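Local coordinates for periplasmic divalent cation tolerance protein (Xylella fastidiosa, PDB 2NUH) that is of unknown function but may bind copper ions and belongs to the CutA family of divalent cation tolerance proteins, at residues Thr11-Asp14 with Leu15-Glu19; Thr72-Cys75 with Ala76-Tyr80. All coordinates share one frame; numbering follows the deposited sequence. Where two conformers were deposited one is given.

Contact 1: Thr11-Asp14 with Leu15-Glu19; sequences TCPD and LPSAE
D14 and A18 are joined by the first backbone bond of a helix, A18 N to D14 O (3.1 Å, N-H...O angle 156°). The chain leaves strand 5-12 at C12, turns through P13 and D14, and enters helix 15-27 at L15. This turn brings the CA atoms of C12 and A18 to 6.0 Å. D14 is the N-cap. Its chi1 of 62° sets CG between the backbone N and the carbonyl carbon, which folds the carboxylate back over the first turn. There OD1 accepts from S17 N at 3.0 Å, nearly along its C-O axis. S17 OG lies 2.7 Å from the same OD1 and 2.9 Å from D14 O. Its one proton can serve either acceptor.

This is the first strand-to-helix connection of the ferredoxin-like CutA fold. The capping bond ties up an amide that has no carbonyl before it in the helix. The helix start probably also stabilises the negative charge of D14. P16 crosses the D14 side chain at about a right angle, with CD 3.3 Å from OD1. On the strand side, S17 OG lies close to C12, a residue with two deposited conformers. L15 and A18 both touch I56 of strand 50-63.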
loop_
_atom_site.group_PDB
_atom_site.type_symbol
_atom_site.label_atom_id
_atom_site.label_comp_id
_atom_site.label_asym_id
_atom_site.label_seq_id
_atom_site.Cartn_x
_atom_site.Cartn_y
_atom_site.Cartn_z
ATOM N N THR A 11 -1.865 -6.102 -0.297
ATOM C CA THR A 11 -3.061 -6.610 -0.936
ATOM C C THR A 11 -4.171 -6.590 0.073
ATOM O O THR A 11 -3.914 -6.623 1.278
ATOM C CB THR A 11 -2.905 -8.046 -1.443
ATOM O OG1 THR A 11 -2.600 -8.906 -0.345
ATOM C CG2 THR A 11 -1.813 -8.146 -2.466
ATOM N N CYS A 12 -5.399 -6.524 -0.405
ATOM C CA CYS A 12 -6.537 -6.661 0.491
ATOM C C CYS A 12 -7.553 -7.551 -0.158
ATOM O O CYS A 12 -7.526 -7.757 -1.363
ATOM C CB CYS A 12 -7.222 -5.346 0.851
ATOM S SG CYS A 12 -7.381 -4.229 -0.494
ATOM N N PRO A 13 -8.457 -8.101 0.650
ATOM C CA PRO A 13 -9.354 -9.119 0.131
ATOM C C PRO A 13 -10.448 -8.596 -0.783
ATOM O O PRO A 13 -11.001 -9.369 -1.571
ATOM C CB PRO A 13 -9.974 -9.715 1.390
ATOM C CG PRO A 13 -9.872 -8.642 2.416
ATOM C CD PRO A 13 -8.624 -7.876 2.096
ATOM N N ASP A 14 -10.798 -7.320 -0.672
ATOM C CA ASP A 14 -11.896 -6.836 -1.493
ATOM C C ASP A 14 -11.911 -5.349 -1.674
ATOM O O ASP A 14 -11.029 -4.652 -1.184
ATOM C CB ASP A 14 -13.221 -7.270 -0.885
ATOM C CG ASP A 14 -13.446 -6.708 0.503
ATOM O OD1 ASP A 14 -12.719 -5.790 0.961
ATOM O OD2 ASP A 14 -14.385 -7.194 1.149
ATOM N N LEU A 15 -12.930 -4.859 -2.371
ATOM C CA LEU A 15 -12.990 -3.447 -2.691
ATOM C C LEU A 15 -13.195 -2.530 -1.480
ATOM O O LEU A 15 -12.528 -1.517 -1.402
ATOM C CB LEU A 15 -13.975 -3.142 -3.837
ATOM C CG LEU A 15 -13.606 -3.751 -5.204
ATOM C CD1 LEU A 15 -14.787 -3.686 -6.167
ATOM C CD2 LEU A 15 -12.361 -3.130 -5.838
ATOM N N PRO A 16 -14.107 -2.861 -0.538
ATOM C CA PRO A 16 -14.189 -1.936 0.583
ATOM C C PRO A 16 -12.890 -1.815 1.346
ATOM O O PRO A 16 -12.501 -0.712 1.696
ATOM C CB PRO A 16 -15.281 -2.545 1.475
ATOM C CG PRO A 16 -16.090 -3.341 0.532
ATOM C CD PRO A 16 -15.111 -3.930 -0.417
ATOM N N SER A 17 -12.197 -2.925 1.593
ATOM C CA SER A 17 -10.941 -2.789 2.314
ATOM C C SER A 17 -9.936 -1.954 1.540
ATOM O O SER A 17 -9.217 -1.160 2.133
ATOM C CB SER A 17 -10.343 -4.125 2.727
ATOM O OG SER A 17 -10.221 -4.970 1.627
ATOM N N ALA A 18 -9.912 -2.117 0.219
ATOM C CA ALA A 18 -8.999 -1.322 -0.600
ATOM C C ALA A 18 -9.396 0.133 -0.540
ATOM O O ALA A 18 -8.537 1.003 -0.472
ATOM C CB ALA A 18 -8.992 -1.829 -2.053
ATOM N N GLU A 19 -10.698 0.401 -0.563
ATOM C CA GLU A 19 -11.170 1.775 -0.545
ATOM C C GLU A 19 -10.899 2.403 0.805
ATOM O O GLU A 19 -10.477 3.549 0.882
ATOM C CB GLU A 19 -12.659 1.822 -0.870
ATOM C CG GLU A 19 -12.961 1.249 -2.247
ATOM C CD GLU A 19 -14.411 1.383 -2.671
ATOM O OE1 GLU A 19 -14.748 0.824 -3.743
ATOM O OE2 GLU A 19 -15.205 2.045 -1.953
#

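Contact 2: Thr72-Cys75 with Ala76-Tyr80; sequences TRLC and ALHPY
C75 O is gripped by two donors at the end of helix 67-77. H78 N donates to it at 3.1 Å, and a water donates at 2.9 Å. The amide comes from above the carbonyl plane, 72° out of it, although the N-H points well at the oxygen (165°). The same water donates to Y80 O at 2.7 Å and so bridges the last helical turn to the segment beyond it. One turn back, A76 N still makes a regular helical bond to T72 O. L77 N is shared: it donates to L74 O and, weakly, to R73 O.

The H78 ring is gripped at its edge: Y80 N donates to ND1 at 3.0 Å, close to the ring plane, and NE2 bonds to T11 O. L74 lies alongside H78, with CD1 at the ring edge, 3.9 Å from CD2. R73 bends at chi2 (65°), which brings its guanidinium back beside L77. L77 CD2 lies over one face, offset toward NH2 and 3.6 Å from it, and A76 CB meets the edge. NE of R73 forms a salt bridge with E28.

ND1 accepts from a backbone amide, so it is most likely unprotonated. The proton of the neutral ring then probably sits on NE2, facing T11 O, so both ring nitrogens are used in fixing the chain after the helix.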
loop_
_atom_site.group_PDB
_atom_site.type_symbol
_atom_site.label_atom_id
_atom_site.label_comp_id
_atom_site.label_asym_id
_atom_site.label_seq_id
_atom_site.Cartn_x
_atom_site.Cartn_y
_atom_site.Cartn_z
ATOM N N THR A 72 1.868 0.892 9.340
ATOM C CA THR A 72 1.190 0.541 10.564
ATOM C C THR A 72 -0.271 0.938 10.471
ATOM O O THR A 72 -1.141 0.210 10.946
ATOM C CB THR A 72 1.857 1.155 11.813
ATOM O OG1 THR A 72 1.791 2.571 11.742
ATOM C CG2 THR A 72 3.307 0.769 11.888
ATOM N N ARG A 73 -0.567 2.069 9.834
ATOM C CA ARG A 73 -1.970 2.438 9.669
ATOM C C ARG A 73 -2.682 1.466 8.736
ATOM O O ARG A 73 -3.823 1.074 8.970
ATOM C CB ARG A 73 -2.091 3.862 9.143
ATOM C CG ARG A 73 -3.504 4.405 9.142
ATOM C CD ARG A 73 -4.055 4.531 10.555
ATOM N NE ARG A 73 -5.290 5.301 10.504
ATOM C CZ ARG A 73 -6.454 4.891 10.976
ATOM N NH1 ARG A 73 -7.511 5.680 10.824
ATOM N NH2 ARG A 73 -6.563 3.725 11.605
ATOM N N LEU A 74 -1.996 1.063 7.675
ATOM C CA LEU A 74 -2.510 0.009 6.810
ATOM C C LEU A 74 -2.871 -1.218 7.644
ATOM O O LEU A 74 -3.951 -1.791 7.492
ATOM C CB LEU A 74 -1.445 -0.334 5.766
ATOM C CG LEU A 74 -1.512 -1.606 4.932
ATOM C CD1 LEU A 74 -2.516 -1.440 3.844
ATOM C CD2 LEU A 74 -0.131 -1.888 4.336
ATOM N N CYS A 75 -1.972 -1.605 8.539
ATOM C CA CYS A 75 -2.269 -2.745 9.392
ATOM C C CYS A 75 -3.494 -2.513 10.243
ATOM O O CYS A 75 -4.286 -3.427 10.437
ATOM C CB CYS A 75 -1.095 -3.045 10.294
ATOM S SG CYS A 75 0.277 -3.750 9.437
ATOM N N ALA A 76 -3.630 -1.295 10.765
ATOM C CA ALA A 76 -4.728 -0.989 11.668
ATOM C C ALA A 76 -6.059 -1.100 10.943
ATOM O O ALA A 76 -7.102 -1.307 11.561
ATOM C CB ALA A 76 -4.554 0.408 12.233
ATOM N N LEU A 77 -6.016 -0.944 9.627
ATOM C CA LEU A 77 -7.231 -0.925 8.829
ATOM C C LEU A 77 -7.449 -2.232 8.121
ATOM O O LEU A 77 -8.428 -2.393 7.400
ATOM C CB LEU A 77 -7.127 0.162 7.768
ATOM C CG LEU A 77 -6.995 1.588 8.289
ATOM C CD1 LEU A 77 -6.585 2.516 7.158
ATOM C CD2 LEU A 77 -8.298 2.026 8.928
ATOM N N HIS A 78 -6.532 -3.166 8.294
ATOM C CA HIS A 78 -6.516 -4.300 7.399
ATOM C C HIS A 78 -7.345 -5.462 7.893
ATOM O O HIS A 78 -7.301 -5.785 9.070
ATOM C CB HIS A 78 -5.097 -4.776 7.195
ATOM C CG HIS A 78 -4.869 -5.306 5.828
ATOM N ND1 HIS A 78 -5.333 -6.535 5.429
ATOM C CD2 HIS A 78 -4.275 -4.748 4.749
ATOM C CE1 HIS A 78 -5.010 -6.727 4.159
ATOM N NE2 HIS A 78 -4.366 -5.660 3.727
ATOM N N PRO A 79 -8.110 -6.099 6.996
ATOM C CA PRO A 79 -8.778 -7.336 7.366
ATOM C C PRO A 79 -7.842 -8.434 7.804
ATOM O O PRO A 79 -8.208 -9.262 8.626
ATOM C CB PRO A 79 -9.442 -7.771 6.060
ATOM C CG PRO A 79 -9.709 -6.505 5.363
ATOM C CD PRO A 79 -8.508 -5.651 5.650
ATOM N N TYR A 80 -6.648 -8.480 7.226
ATOM C CA TYR A 80 -5.748 -9.571 7.527
ATOM C C TYR A 80 -4.951 -9.294 8.778
ATOM O O TYR A 80 -4.533 -8.164 9.025
ATOM C CB TYR A 80 -4.737 -9.799 6.412
ATOM C CG TYR A 80 -5.295 -10.088 5.042
ATOM C CD1 TYR A 80 -6.593 -10.540 4.852
ATOM C CD2 TYR A 80 -4.488 -9.919 3.932
ATOM C CE1 TYR A 80 -7.070 -10.801 3.582
ATOM C CE2 TYR A 80 -4.950 -10.180 2.662
ATOM C CZ TYR A 80 -6.242 -10.613 2.491
ATOM O OH TYR A 80 -6.693 -10.867 1.220
HETATM O O HOH W 1 -3.299 -6.125 10.392
#

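Overall arrangement
Contact 1 starts helix 15-27 and contact 2 finishes helix 67-77, and both helices pack on the same antiparallel sheet. The two contacts follow in series along the chain, yet their centres are only about 11 Å apart. A direct polar tie, H78 NE2 to T11 O, is a probable hydrogen bond of 2.7 Å. Beside it the prolines meet: P79 CG is 3.6 Å from P13 CG and equally far from S17 CB. E55 of strand 50-63 joins both, bonding T11 OG1 and Y80 OH through OE2. An imidazole, probably from crystallisation, lies about 4 Å from the T72 side chain in contact 2.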